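Local coordinates for lactococcus lactis MG1363 DpsA (Lactococcus lactis, PDB 1ZS3), which belongs to the Dps family of dodecameric stress-response proteins and probably binds DNA, consistent with a role in protecting it from oxidative damage, at residues V69-K74 against Y152-Q157. Residues are numbered along the deposited sequence; the frame is centred on the assembly and turned at random.
Sequences VEYFFK and YGYNLQ
Y71 places CG anti to its own carbonyl carbon and beside its backbone N (chi1 -83°), whereas Y154 has CG anti to the backbone N and beside the carbonyl carbon (chi1 173°), and with these two settings the phenol rings meet between helices 55-81 and 142-165. The nearest atoms are Y71 CE2 and Y154 CD2, 3.9 Å apart, and Y71 CE2 is almost as close to Y154 CG, at 4.0 Å. One ortho carbon beside the Y71 hydroxyl therefore rests against the root of the other ring, with Y71 OH 4.0 Å from Y154 CB. Ring centroids 5.7 Å apart and planes inclined at 44° indicate an oblique aromatic pair. No hydrogen bond joins the two segments; both tyrosines are buried, and they alone make the contact, burying 79 Å² summed over both sides. The backbones stay well separated, with Y71 CA and Y154 CA 10.1 Å apart. Y154 also takes a cation-pi contact from R67, and K74 NZ forms a salt bridge with E150 OE2, a further link between these helices. Within the four-helix bundle of the ferritin-like Dps fold, Y71 also packs on L151 and Y154 on I64, while N155 turns to helix 111-138 and F72 to helix 27-51.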
loop_
_atom_site.group_PDB
_atom_site.type_symbol
_atom_site.label_atom_id
_atom_site.label_comp_id
_atom_site.label_asym_id
_atom_site.label_seq_id
_atom_site.Cartn_x
_atom_site.Cartn_y
_atom_site.Cartn_z
ATOM N N VAL A 69 -19.277 -11.706 14.482
ATOM C CA VAL A 69 -18.662 -12.944 14.034
ATOM C C VAL A 69 -17.162 -12.978 14.334
ATOM O O VAL A 69 -16.600 -14.040 14.541
ATOM C CB VAL A 69 -18.854 -13.085 12.532
ATOM C CG1 VAL A 69 -18.050 -14.276 11.944
ATOM C CG2 VAL A 69 -20.329 -13.201 12.197
ATOM N N GLU A 70 -16.529 -11.823 14.279
ATOM C CA GLU A 70 -15.125 -11.682 14.563
ATOM C C GLU A 70 -14.821 -12.027 16.011
ATOM O O GLU A 70 -13.788 -12.634 16.308
ATOM C CB GLU A 70 -14.675 -10.262 14.286
ATOM C CG GLU A 70 -13.781 -10.073 13.061
ATOM C CD GLU A 70 -13.527 -8.585 12.755
ATOM O OE1 GLU A 70 -12.864 -7.880 13.582
ATOM O OE2 GLU A 70 -14.004 -8.115 11.699
ATOM N N TYR A 71 -15.694 -11.585 16.906
ATOM C CA TYR A 71 -15.576 -11.856 18.317
ATOM C C TYR A 71 -15.979 -13.310 18.581
ATOM O O TYR A 71 -15.470 -13.931 19.508
ATOM C CB TYR A 71 -16.436 -10.871 19.141
ATOM C CG TYR A 71 -15.735 -9.562 19.375
ATOM C CD1 TYR A 71 -14.540 -9.533 20.041
ATOM C CD2 TYR A 71 -16.254 -8.361 18.898
ATOM C CE1 TYR A 71 -13.880 -8.372 20.242
ATOM C CE2 TYR A 71 -15.584 -7.177 19.100
ATOM C CZ TYR A 71 -14.384 -7.201 19.764
ATOM O OH TYR A 71 -13.643 -6.069 19.999
ATOM N N PHE A 72 -16.904 -13.853 17.768
ATOM C CA PHE A 72 -17.288 -15.239 17.884
ATOM C C PHE A 72 -16.034 -16.085 17.752
ATOM O O PHE A 72 -15.725 -16.888 18.647
ATOM C CB PHE A 72 -18.351 -15.640 16.851
ATOM C CG PHE A 72 -18.917 -16.984 17.097
ATOM C CD1 PHE A 72 -18.357 -18.105 16.489
ATOM C CD2 PHE A 72 -19.936 -17.162 18.017
ATOM C CE1 PHE A 72 -18.871 -19.398 16.722
ATOM C CE2 PHE A 72 -20.463 -18.450 18.269
ATOM C CZ PHE A 72 -19.931 -19.568 17.618
ATOM N N PHE A 73 -15.273 -15.917 16.662
ATOM C CA PHE A 73 -14.058 -16.711 16.428
ATOM C C PHE A 73 -12.945 -16.371 17.439
ATOM O O PHE A 73 -12.156 -17.222 17.814
ATOM C CB PHE A 73 -13.514 -16.512 15.008
ATOM C CG PHE A 73 -14.309 -17.215 13.932
ATOM C CD1 PHE A 73 -15.128 -16.483 13.065
ATOM C CD2 PHE A 73 -14.245 -18.594 13.781
ATOM C CE1 PHE A 73 -15.856 -17.117 12.089
ATOM C CE2 PHE A 73 -15.009 -19.247 12.800
ATOM C CZ PHE A 73 -15.806 -18.501 11.950
ATOM N N LYS A 74 -12.908 -15.136 17.915
ATOM C CA LYS A 74 -11.766 -14.722 18.696
ATOM C C LYS A 74 -11.855 -15.375 20.084
ATOM O O LYS A 74 -10.861 -15.865 20.620
ATOM C CB LYS A 74 -11.664 -13.198 18.767
ATOM C CG LYS A 74 -10.348 -12.687 19.282
ATOM C CD LYS A 74 -10.511 -11.380 20.107
ATOM C CE LYS A 74 -9.319 -10.382 19.888
ATOM N NZ LYS A 74 -9.094 -9.491 21.092
ATOM N N TYR A 152 -16.824 -6.256 25.959
ATOM C CA TYR A 152 -17.566 -5.394 26.821
ATOM C C TYR A 152 -17.489 -3.949 26.369
ATOM O O TYR A 152 -18.514 -3.285 26.275
ATOM C CB TYR A 152 -17.004 -5.527 28.217
ATOM C CG TYR A 152 -17.608 -4.569 29.184
ATOM C CD1 TYR A 152 -16.817 -3.606 29.808
ATOM C CD2 TYR A 152 -18.973 -4.582 29.432
ATOM C CE1 TYR A 152 -17.374 -2.705 30.679
ATOM C CE2 TYR A 152 -19.544 -3.669 30.288
ATOM C CZ TYR A 152 -18.722 -2.735 30.904
ATOM O OH TYR A 152 -19.214 -1.824 31.741
ATOM N N GLY A 153 -16.283 -3.455 26.075
ATOM C CA GLY A 153 -16.082 -2.067 25.695
ATOM C C GLY A 153 -16.615 -1.785 24.291
ATOM O O GLY A 153 -17.125 -0.713 24.054
ATOM N N TYR A 154 -16.499 -2.734 23.375
ATOM C CA TYR A 154 -17.079 -2.575 22.051
ATOM C C TYR A 154 -18.607 -2.454 22.102
ATOM O O TYR A 154 -19.186 -1.612 21.439
ATOM C CB TYR A 154 -16.722 -3.735 21.169
ATOM C CG TYR A 154 -17.443 -3.691 19.845
ATOM C CD1 TYR A 154 -17.079 -2.758 18.858
ATOM C CD2 TYR A 154 -18.500 -4.563 19.566
ATOM C CE1 TYR A 154 -17.715 -2.727 17.632
ATOM C CE2 TYR A 154 -19.146 -4.531 18.340
ATOM C CZ TYR A 154 -18.752 -3.598 17.387
ATOM O OH TYR A 154 -19.399 -3.554 16.198
ATOM N N ASN A 155 -19.256 -3.279 22.922
ATOM C CA ASN A 155 -20.705 -3.217 23.132
ATOM C C ASN A 155 -21.098 -1.820 23.682
ATOM O O ASN A 155 -22.013 -1.221 23.192
ATOM C CB ASN A 155 -21.167 -4.348 24.088
ATOM C CG ASN A 155 -21.378 -5.748 23.343
ATOM O OD1 ASN A 155 -20.910 -5.926 22.239
ATOM N ND2 ASN A 155 -22.011 -6.599 24.106
ATOM N N LEU A 156 -20.398 -1.310 24.672
ATOM C CA LEU A 156 -20.706 0.014 25.250
ATOM C C LEU A 156 -20.642 1.133 24.216
ATOM O O LEU A 156 -21.392 2.107 24.277
ATOM C CB LEU A 156 -19.709 0.364 26.343
ATOM C CG LEU A 156 -20.282 0.448 27.741
ATOM C CD1 LEU A 156 -21.324 -0.590 27.924
ATOM C CD2 LEU A 156 -19.148 0.312 28.773
ATOM N N GLN A 157 -19.732 0.987 23.261
ATOM C CA GLN A 157 -19.488 1.944 22.216
ATOM C C GLN A 157 -20.611 1.878 21.244
ATOM O O GLN A 157 -21.180 2.915 20.925
ATOM C CB GLN A 157 -18.190 1.548 21.548
ATOM C CG GLN A 157 -17.597 2.457 20.550
ATOM C CD GLN A 157 -16.502 1.728 19.772
ATOM O OE1 GLN A 157 -15.684 0.997 20.362
ATOM N NE2 GLN A 157 -16.521 1.859 18.462
#